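Local coordinates for globin III, extracellular (Lumbricus terrestris, PDB 1X9F), which probably binds and carries oxygen through its haem as a globin subunit of the extracellular haemoglobin (erythrocruorin) of the earthworm, at residues 37-42 / 117-122; 30-35 / 74-79. All blocks are in the same frame, centred on the assembly; numbering follows the deposited sequence.

Interaction 1: residues 37-42 / 117-122; sequences RLLLTK and GEILAT. With CMO (carbon monoxide), chain S.
L39 and K42 meet I119 and L120 with no ring, amide side chain or carboxylate between them: methyl and methylene groups do the touching, and the flat group in the contact is the backbone carbonyl of K42, whose C lies 3.8 Å from I119 CD1. I119 is central to the contact: it points at helix 28-46 (B) and meets both L39 and K42. Its CG2 lies 3.8 Å from L39 CD2, the two side chains sliding past each other in opposite directions, while its CD1 and CG1 press on the start of the lysine chain, with CD1 3.8 Å from K42 CG. K42 has CG anti to its backbone N (chi1 -177°), which puts CG against I119; the bend at chi2 (79°) turns the rest of the chain onward, and NZ ends in a salt bridge with D46, at the exposed side of the contact. The other branch of L39 goes to the next side chain, CD1 lying 3.8 Å from L120 CD1. L40 points away from I119, over the haem pocket, where both methyls face the ligand, CD1 and CD2 each 3.4 Å from the O of carbon monoxide. F54, H70 and I74 complete that pocket. No hydrogen bond joins the segments, whose axes approach to 9.8 Å at 138°. This is the B/G helix packing of the globin fold, with one face of helix B turned to helix 110-127 (G) and another to the distal ligand site.

Interaction 2: residues 30-35 / 74-79; sequences KIKIGF and ILNGLD. With HEM (protoporphyrin IX containing Fe), chain R; CMO (carbon monoxide), chain S.
K32 and F35 on helix 28-46 (B) meet L75 and N76 on helix 65-83 (E) in the B/E crossing of the globin fold, the axes running at 105° and 10.1 Å apart. The helices come together where L75 rests on the lysine: its CG is 3.7 Å from K32 O and also faces K32 CB and CG. Beyond CG the lysine chain is extended and crosses N76 at about a right angle, bringing K32 NZ 3.0 Å from N76 OD1 in a weak hydrogen bond. A water 2.8 Å from K32 NZ accepts from it and donates to D79 OD1. The stronger partner of the ammonium is D73 of the Globin II chain, which also accepts from N76 ND2, as does G70 O of that chain, while R26 of the same chain pairs with D79; W23 adds a cation-pi contact. Replacing K32 by an alanine is likely to cost D73 of the Globin II chain this salt bridge, leave N76 OD1 without the lysine, and open a gap beside L75. F35 adds a looser apolar contact, CD2 lying 4.4 Å from L75 CD2, which approaches the ring obliquely. The far side of helix E faces the haem: G77 C lies 3.5 Å from HEM CMB, and I74, with CG1 anti to its backbone N (chi1 173°) and CD1 extended beyond it, sets CD1 3.1 Å from the O of carbon monoxide. Around the crossing, helix 110-127 receives F35 on L124 and I74 on F116, and W19 of helix 9-20 packs against L75 and L78.

How the interactions relate
Both interactions draw on helix 28-46: residues 30-35 serve interaction 2, and residues 37-42, about two turns further on, serve interaction 1. Their partners follow in the order 74-79 on helix 65-83, then 117-122 on helix 110-127, so the segments of the two contacts alternate along the chain. The centres are 12 Å apart, and the contacts touch twice: L40 CD2 is 4.0 Å from I74 CD1, and L120 CD2 is 4.1 Å from L78 CD2. L40 and I74 both border carbon monoxide. Helix B thus ties helices E and G together on the ligand side of the haem, and the polar end of interaction 2 reaches the Globin II chain through salt bridges and hydrogen bonds.

Interaction 1: residues 37-42 / 117-122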
ATOM      1  N   ARG C  37      31.938  18.753 -16.872  1.00 27.99           N
ATOM      2  CA  ARG C  37      32.065  19.447 -18.148  1.00 29.59           C
ATOM      3  C   ARG C  37      30.925  20.459 -18.318  1.00 29.90           C
ATOM      4  O   ARG C  37      31.172  21.631 -18.612  1.00 29.74           O
ATOM      5  CB  ARG C  37      32.101  18.435 -19.297  1.00 31.20           C
ATOM      6  CG  ARG C  37      32.563  18.991 -20.636  1.00 35.02           C
ATOM      7  CD  ARG C  37      31.400  19.339 -21.560  1.00 41.38           C
ATOM      8  NE  ARG C  37      31.630  18.893 -22.932  1.00 47.89           N
ATOM      9  CZ  ARG C  37      31.925  17.642 -23.273  1.00 51.81           C
ATOM     10  NH1 ARG C  37      32.058  16.689 -22.342  1.00 52.08           N
ATOM     11  NH2 ARG C  37      32.101  17.332 -24.552  1.00 48.25           N
ATOM     12  N   LEU C  38      29.690  20.010 -18.102  1.00 28.92           N
ATOM     13  CA  LEU C  38      28.530  20.887 -18.199  1.00 29.69           C
ATOM     14  C   LEU C  38      28.686  22.115 -17.295  1.00 30.56           C
ATOM     15  O   LEU C  38      28.531  23.249 -17.757  1.00 31.11           O
ATOM     16  CB  LEU C  38      27.252  20.124 -17.851  1.00 30.92           C
ATOM     17  CG  LEU C  38      26.009  21.007 -17.706  1.00 32.42           C
ATOM     18  CD1 LEU C  38      25.083  20.836 -18.898  1.00 42.73           C
ATOM     19  CD2 LEU C  38      25.288  20.683 -16.409  1.00 36.66           C
ATOM     20  N   LEU C  39      29.007  21.881 -16.022  1.00 30.17           N
ATOM     21  CA  LEU C  39      29.175  22.971 -15.052  1.00 29.77           C
ATOM     22  C   LEU C  39      30.215  24.008 -15.465  1.00 28.03           C
ATOM     23  O   LEU C  39      29.915  25.202 -15.509  1.00 27.05           O
ATOM     24  CB  LEU C  39      29.500  22.423 -13.656  1.00 29.28           C
ATOM     25  CG  LEU C  39      28.466  21.491 -13.016  1.00 29.79           C
ATOM     26  CD1 LEU C  39      29.051  20.804 -11.788  1.00 28.05           C
ATOM     27  CD2 LEU C  39      27.164  22.216 -12.672  1.00 24.23           C
ATOM     28  N   LEU C  40      31.431  23.564 -15.765  1.00 28.09           N
ATOM     29  CA  LEU C  40      32.498  24.497 -16.109  1.00 30.05           C
ATOM     30  C   LEU C  40      32.226  25.190 -17.438  1.00 31.47           C
ATOM     31  O   LEU C  40      32.455  26.397 -17.578  1.00 28.83           O
ATOM     32  CB  LEU C  40      33.848  23.784 -16.126  1.00 31.47           C
ATOM     33  CG  LEU C  40      34.292  23.240 -14.766  1.00 29.31           C
ATOM     34  CD1 LEU C  40      35.570  22.432 -14.925  1.00 31.96           C
ATOM     35  CD2 LEU C  40      34.501  24.369 -13.753  1.00 28.77           C
ATOM     36  N   THR C  41      31.725  24.428 -18.405  1.00 33.69           N
ATOM     37  CA  THR C  41      31.328  24.985 -19.697  1.00 36.06           C
ATOM     38  C   THR C  41      30.341  26.145 -19.532  1.00 36.72           C
ATOM     39  O   THR C  41      30.516  27.206 -20.141  1.00 38.90           O
ATOM     40  CB  THR C  41      30.752  23.869 -20.597  1.00 35.23           C
ATOM     41  OG1 THR C  41      31.815  23.298 -21.370  1.00 37.61           O
ATOM     42  CG2 THR C  41      29.804  24.428 -21.664  1.00 38.42           C
ATOM     43  N   LYS C  42      29.321  25.935 -18.700  1.00 36.24           N
ATOM     44  CA  LYS C  42      28.325  26.957 -18.397  1.00 37.49           C
ATOM     45  C   LYS C  42      28.983  28.134 -17.678  1.00 36.60           C
ATOM     46  O   LYS C  42      28.651  29.295 -17.942  1.00 35.53           O
ATOM     47  CB  LYS C  42      27.190  26.358 -17.553  1.00 39.86           C
ATOM     48  CG  LYS C  42      26.031  27.307 -17.212  1.00 45.31           C
ATOM     49  CD  LYS C  42      25.038  27.489 -18.364  1.00 52.44           C
ATOM     50  CE  LYS C  42      23.816  28.306 -17.927  1.00 50.99           C
ATOM     51  NZ  LYS C  42      24.175  29.685 -17.443  1.00 48.20           N
ATOM     52  N   GLY C 117      28.295  28.460  -7.805  1.00 30.14           N
ATOM     53  CA  GLY C 117      27.219  28.133  -6.872  1.00 29.18           C
ATOM     54  C   GLY C 117      25.830  28.195  -7.480  1.00 29.51           C
ATOM     55  O   GLY C 117      25.002  27.318  -7.226  1.00 28.48           O
ATOM     56  N   GLU C 118      25.571  29.232  -8.274  1.00 30.67           N
ATOM     57  CA  GLU C 118      24.287  29.370  -8.958  1.00 30.93           C
ATOM     58  C   GLU C 118      24.119  28.279  -9.999  1.00 30.03           C
ATOM     59  O   GLU C 118      23.064  27.646 -10.065  1.00 32.66           O
ATOM     60  CB  GLU C 118      24.158  30.731  -9.637  1.00 30.87           C
ATOM     61  CG  GLU C 118      24.278  31.924  -8.707  1.00 33.13           C
ATOM     62  CD  GLU C 118      24.603  33.207  -9.451  1.00 42.29           C
ATOM     63  OE1 GLU C 118      24.790  34.243  -8.780  1.00 44.25           O
ATOM     64  OE2 GLU C 118      24.673  33.186 -10.701  1.00 45.00           O
ATOM     65  N   ILE C 119      25.151  28.066 -10.813  1.00 28.62           N
ATOM     66  CA  ILE C 119      25.113  27.016 -11.832  1.00 28.41           C
ATOM     67  C   ILE C 119      24.904  25.640 -11.186  1.00 28.47           C
ATOM     68  O   ILE C 119      24.133  24.821 -11.689  1.00 27.70           O
ATOM     69  CB  ILE C 119      26.387  27.047 -12.718  1.00 27.60           C
ATOM     70  CG1 ILE C 119      26.436  28.343 -13.532  1.00 21.64           C
ATOM     71  CG2 ILE C 119      26.431  25.836 -13.658  1.00 26.66           C
ATOM     72  CD1 ILE C 119      27.782  28.634 -14.159  1.00 26.20           C
ATOM     73  N   LEU C 120      25.577  25.415 -10.060  1.00 27.09           N
ATOM     74  CA  LEU C 120      25.496  24.165  -9.318  1.00 25.53           C
ATOM     75  C   LEU C 120      24.102  23.965  -8.727  1.00 24.66           C
ATOM     76  O   LEU C 120      23.563  22.858  -8.744  1.00 26.10           O
ATOM     77  CB  LEU C 120      26.560  24.165  -8.219  1.00 26.09           C
ATOM     78  CG  LEU C 120      27.071  22.880  -7.568  1.00 28.74           C
ATOM     79  CD1 LEU C 120      27.346  21.778  -8.582  1.00 28.66           C
ATOM     80  CD2 LEU C 120      28.330  23.204  -6.781  1.00 29.02           C
ATOM     81  N   ALA C 121      23.518  25.051  -8.224  1.00 23.22           N
ATOM     82  CA  ALA C 121      22.161  25.025  -7.674  1.00 24.06           C
ATOM     83  C   ALA C 121      21.101  24.705  -8.727  1.00 24.20           C
ATOM     84  O   ALA C 121      20.100  24.055  -8.432  1.00 25.70           O
ATOM     85  CB  ALA C 121      21.842  26.348  -6.993  1.00 22.76           C
ATOM     86  N   THR C 122      21.325  25.182  -9.948  1.00 25.14           N
ATOM     87  CA  THR C 122      20.410  24.946 -11.054  1.00 24.61           C
ATOM     88  C   THR C 122      20.565  23.528 -11.606  1.00 25.29           C
ATOM     89  O   THR C 122      19.573  22.842 -11.862  1.00 25.32           O
ATOM     90  CB  THR C 122      20.647  26.006 -12.147  1.00 25.03           C
ATOM     91  OG1 THR C 122      20.341  27.302 -11.611  1.00 22.89           O
ATOM     92  CG2 THR C 122      19.652  25.854 -13.309  1.00 22.15           C
TER
HETATM   93  C   CMO S1163      37.887  23.325 -11.030  1.00 30.61           C
HETATM   94  O   CMO S1163      37.084  23.139 -11.927  1.00 37.65           O

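Interaction 2: residues 30-35 / 74-79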
ATOM      1  N   LYS C  30      31.741   8.368 -16.155  1.00 36.85           N
ATOM      2  CA  LYS C  30      30.923   8.897 -17.234  1.00 37.94           C
ATOM      3  C   LYS C  30      30.065  10.059 -16.727  1.00 35.71           C
ATOM      4  O   LYS C  30      29.985  11.111 -17.367  1.00 36.94           O
ATOM      5  CB  LYS C  30      30.058   7.791 -17.850  1.00 39.37           C
ATOM      6  CG  LYS C  30      29.588   8.084 -19.274  1.00 41.34           C
ATOM      7  CD  LYS C  30      30.691   7.867 -20.308  1.00 50.43           C
ATOM      8  CE  LYS C  30      30.932   6.387 -20.565  1.00 52.89           C
ATOM      9  NZ  LYS C  30      32.068   6.157 -21.505  1.00 47.07           N
ATOM     10  N   ILE C  31      29.454   9.859 -15.563  1.00 33.47           N
ATOM     11  CA  ILE C  31      28.598  10.855 -14.931  1.00 30.96           C
ATOM     12  C   ILE C  31      29.389  12.046 -14.411  1.00 28.93           C
ATOM     13  O   ILE C  31      28.942  13.187 -14.541  1.00 31.18           O
ATOM     14  CB  ILE C  31      27.804  10.209 -13.784  1.00 31.47           C
ATOM     15  CG1 ILE C  31      26.823   9.178 -14.346  1.00 34.64           C
ATOM     16  CG2 ILE C  31      27.058  11.266 -12.963  1.00 29.20           C
ATOM     17  CD1 ILE C  31      26.292   8.204 -13.315  1.00 39.83           C
ATOM     18  N   LYS C  32      30.552  11.784 -13.819  1.00 25.90           N
ATOM     19  CA  LYS C  32      31.380  12.859 -13.276  1.00 26.81           C
ATOM     20  C   LYS C  32      31.868  13.773 -14.392  1.00 25.63           C
ATOM     21  O   LYS C  32      31.756  15.000 -14.287  1.00 25.03           O
ATOM     22  CB  LYS C  32      32.550  12.305 -12.452  1.00 27.60           C
ATOM     23  CG  LYS C  32      32.177  11.887 -11.030  1.00 27.90           C
ATOM     24  CD  LYS C  32      33.223  10.952 -10.438  1.00 29.79           C
ATOM     25  CE  LYS C  32      32.920  10.620  -8.962  1.00 26.15           C
ATOM     26  NZ  LYS C  32      33.888   9.574  -8.468  1.00 22.70           N
ATOM     27  N   ILE C  33      32.371  13.170 -15.468  1.00 24.87           N
ATOM     28  CA  ILE C  33      32.847  13.917 -16.633  1.00 24.50           C
ATOM     29  C   ILE C  33      31.746  14.744 -17.307  1.00 24.83           C
ATOM     30  O   ILE C  33      31.943  15.925 -17.584  1.00 24.33           O
ATOM     31  CB  ILE C  33      33.534  12.971 -17.643  1.00 25.17           C
ATOM     32  CG1 ILE C  33      34.851  12.451 -17.061  1.00 22.05           C
ATOM     33  CG2 ILE C  33      33.793  13.686 -18.969  1.00 20.14           C
ATOM     34  CD1 ILE C  33      35.437  11.263 -17.825  1.00 26.20           C
ATOM     35  N   GLY C  34      30.591  14.127 -17.549  1.00 25.33           N
ATOM     36  CA  GLY C  34      29.468  14.819 -18.181  1.00 26.24           C
ATOM     37  C   GLY C  34      29.000  16.010 -17.370  1.00 27.82           C
ATOM     38  O   GLY C  34      28.845  17.113 -17.902  1.00 28.02           O
ATOM     39  N   PHE C  35      28.797  15.787 -16.076  1.00 29.43           N
ATOM     40  CA  PHE C  35      28.274  16.820 -15.194  1.00 29.40           C
ATOM     41  C   PHE C  35      29.275  17.961 -15.002  1.00 27.56           C
ATOM     42  O   PHE C  35      28.924  19.131 -15.169  1.00 26.03           O
ATOM     43  CB  PHE C  35      27.848  16.209 -13.854  1.00 30.70           C
ATOM     44  CG  PHE C  35      27.004  17.121 -13.011  1.00 32.56           C
ATOM     45  CD1 PHE C  35      25.934  17.819 -13.565  1.00 31.03           C
ATOM     46  CD2 PHE C  35      27.268  17.266 -11.652  1.00 33.37           C
ATOM     47  CE1 PHE C  35      25.149  18.662 -12.785  1.00 31.30           C
ATOM     48  CE2 PHE C  35      26.486  18.103 -10.860  1.00 30.06           C
ATOM     49  CZ  PHE C  35      25.426  18.802 -11.427  1.00 27.54           C
ATOM     50  N   ILE C  74      37.791  18.156 -10.326  1.00 24.65           N
ATOM     51  CA  ILE C  74      36.894  19.065  -9.602  1.00 23.70           C
ATOM     52  C   ILE C  74      35.718  18.331  -8.968  1.00 24.65           C
ATOM     53  O   ILE C  74      35.300  18.649  -7.849  1.00 24.57           O
ATOM     54  CB  ILE C  74      36.331  20.183 -10.504  1.00 23.60           C
ATOM     55  CG1 ILE C  74      35.278  20.979  -9.714  1.00 23.74           C
ATOM     56  CG2 ILE C  74      35.725  19.603 -11.787  1.00 25.54           C
ATOM     57  CD1 ILE C  74      34.498  22.057 -10.511  1.00 32.58           C
ATOM     58  N   LEU C  75      35.172  17.367  -9.702  1.00 23.55           N
ATOM     59  CA  LEU C  75      34.023  16.616  -9.232  1.00 23.77           C
ATOM     60  C   LEU C  75      34.392  15.782  -8.018  1.00 23.64           C
ATOM     61  O   LEU C  75      33.581  15.626  -7.104  1.00 24.71           O
ATOM     62  CB  LEU C  75      33.469  15.716 -10.339  1.00 26.19           C
ATOM     63  CG  LEU C  75      31.981  15.865 -10.666  1.00 26.65           C
ATOM     64  CD1 LEU C  75      31.082  15.619  -9.455  1.00 25.67           C
ATOM     65  CD2 LEU C  75      31.699  17.234 -11.267  1.00 23.35           C
ATOM     66  N   ASN C  76      35.611  15.247  -8.010  1.00 20.71           N
ATOM     67  CA  ASN C  76      36.089  14.525  -6.841  1.00 20.10           C
ATOM     68  C   ASN C  76      36.425  15.454  -5.689  1.00 19.48           C
ATOM     69  O   ASN C  76      36.345  15.060  -4.524  1.00 20.15           O
ATOM     70  CB  ASN C  76      37.250  13.596  -7.187  1.00 19.25           C
ATOM     71  CG  ASN C  76      36.776  12.216  -7.609  1.00 27.66           C
ATOM     72  OD1 ASN C  76      35.623  12.036  -8.011  1.00 37.01           O
ATOM     73  ND2 ASN C  76      37.662  11.233  -7.515  1.00 31.70           N
ATOM     74  N   GLY C  77      36.776  16.696  -6.022  1.00 17.97           N
ATOM     75  CA  GLY C  77      37.009  17.722  -5.012  1.00 16.71           C
ATOM     76  C   GLY C  77      35.716  18.025  -4.286  1.00 18.43           C
ATOM     77  O   GLY C  77      35.698  18.140  -3.058  1.00 16.59           O
ATOM     78  N   LEU C  78      34.634  18.154  -5.054  1.00 18.22           N
ATOM     79  CA  LEU C  78      33.306  18.413  -4.499  1.00 18.50           C
ATOM     80  C   LEU C  78      32.792  17.175  -3.761  1.00 18.75           C
ATOM     81  O   LEU C  78      32.159  17.293  -2.706  1.00 17.56           O
ATOM     82  CB  LEU C  78      32.330  18.860  -5.597  1.00 19.03           C
ATOM     83  CG  LEU C  78      30.864  19.115  -5.210  1.00 23.73           C
ATOM     84  CD1 LEU C  78      30.740  20.222  -4.162  1.00 27.00           C
ATOM     85  CD2 LEU C  78      30.029  19.447  -6.444  1.00 22.45           C
ATOM     86  N   ASP C  79      33.090  15.995  -4.306  1.00 19.28           N
ATOM     87  CA  ASP C  79      32.788  14.715  -3.650  1.00 21.37           C
ATOM     88  C   ASP C  79      33.482  14.575  -2.295  1.00 21.09           C
ATOM     89  O   ASP C  79      32.885  14.099  -1.328  1.00 20.00           O
ATOM     90  CB  ASP C  79      33.191  13.537  -4.540  1.00 19.38           C
ATOM     91  CG  ASP C  79      32.684  12.212  -4.007  1.00 23.82           C
ATOM     92  OD1 ASP C  79      33.508  11.299  -3.770  1.00 21.95           O
ATOM     93  OD2 ASP C  79      31.468  12.004  -3.787  1.00 21.22           O
TER
HETATM   94  CHA HEM R 160      41.821  23.198 -10.254  1.00 29.00           C
HETATM   95  CHB HEM R 160      38.357  21.742  -7.104  1.00 30.82           C
HETATM   96  CHC HEM R 160      35.558  25.552  -8.313  1.00 31.01           C
HETATM   97  CHD HEM R 160      39.182  27.194 -11.194  1.00 25.92           C
HETATM   98  C1A HEM R 160      41.065  22.385  -9.280  1.00 30.17           C
HETATM   99  C2A HEM R 160      41.559  21.167  -8.820  1.00 26.95           C
HETATM  100  C3A HEM R 160      40.550  20.688  -7.870  1.00 26.59           C
HETATM  101  C4A HEM R 160      39.561  21.778  -7.932  1.00 27.12           C
HETATM  102  CMA HEM R 160      40.522  19.425  -7.046  1.00 27.67           C
HETATM  103  CAA HEM R 160      42.839  20.477  -9.209  1.00 28.76           C
HETATM  104  CBA HEM R 160      43.898  20.725  -8.151  1.00 28.19           C
HETATM  105  CGA HEM R 160      45.134  19.977  -8.572  1.00 30.10           C
HETATM  106  O1A HEM R 160      45.207  18.755  -8.322  1.00 35.26           O
HETATM  107  O2A HEM R 160      46.037  20.610  -9.159  1.00 32.20           O
HETATM  108  C1B HEM R 160      37.248  22.690  -7.163  1.00 27.32           C
HETATM  109  C2B HEM R 160      36.089  22.470  -6.428  1.00 32.61           C
HETATM  110  C3B HEM R 160      35.345  23.533  -6.819  1.00 32.12           C
HETATM  111  C4B HEM R 160      36.060  24.319  -7.696  1.00 27.91           C
HETATM  112  CMB HEM R 160      35.733  21.354  -5.472  1.00 28.34           C
HETATM  113  CAB HEM R 160      34.128  23.789  -6.330  1.00 29.10           C
HETATM  114  CBB HEM R 160      32.919  23.703  -5.703  1.00 33.25           C
HETATM  115  C1C HEM R 160      36.340  26.364  -9.261  1.00 29.06           C
HETATM  116  C2C HEM R 160      35.827  27.521  -9.821  1.00 28.59           C
HETATM  117  C3C HEM R 160      36.865  27.960 -10.601  1.00 32.08           C
HETATM  118  C4C HEM R 160      37.891  27.049 -10.500  1.00 29.13           C
HETATM  119  CMC HEM R 160      34.483  28.167  -9.598  1.00 24.18           C
HETATM  120  CAC HEM R 160      36.835  29.160 -11.474  1.00 38.80           C
HETATM  121  CBC HEM R 160      37.524  30.365 -11.316  1.00 37.95           C
HETATM  122  C1D HEM R 160      40.282  26.218 -11.202  1.00 24.37           C
HETATM  123  C2D HEM R 160      41.403  26.396 -12.010  1.00 28.38           C
HETATM  124  C3D HEM R 160      42.188  25.288 -11.773  1.00 26.57           C
HETATM  125  C4D HEM R 160      41.397  24.503 -10.795  1.00 26.76           C
HETATM  126  CMD HEM R 160      41.692  27.562 -12.926  1.00 23.61           C
HETATM  127  CAD HEM R 160      43.524  24.948 -12.374  1.00 26.00           C
HETATM  128  CBD HEM R 160      43.259  24.224 -13.688  1.00 29.76           C
HETATM  129  CGD HEM R 160      44.596  23.781 -14.209  1.00 33.11           C
HETATM  130  O1D HEM R 160      45.236  24.546 -14.961  1.00 36.82           O
HETATM  131  O2D HEM R 160      45.005  22.660 -13.850  1.00 38.03           O
HETATM  132  NA  HEM R 160      39.879  22.804  -8.753  1.00 25.97           N
HETATM  133  NB  HEM R 160      37.286  23.797  -7.958  1.00 28.48           N
HETATM  134  NC  HEM R 160      37.611  26.048  -9.647  1.00 24.87           N
HETATM  135  ND  HEM R 160      40.225  25.087 -10.453  1.00 29.23           N
HETATM  136 FE   HEM R 160      38.774  24.452  -9.179  1.00 25.72          FE
HETATM  137  C   CMO S1163      37.887  23.325 -11.030  1.00 30.61           C
HETATM  138  O   CMO S1163      37.084  23.139 -11.927  1.00 37.65           O
HETATM  139  O   HOH W   1      33.153   8.879  -5.849  1.00 26.79           O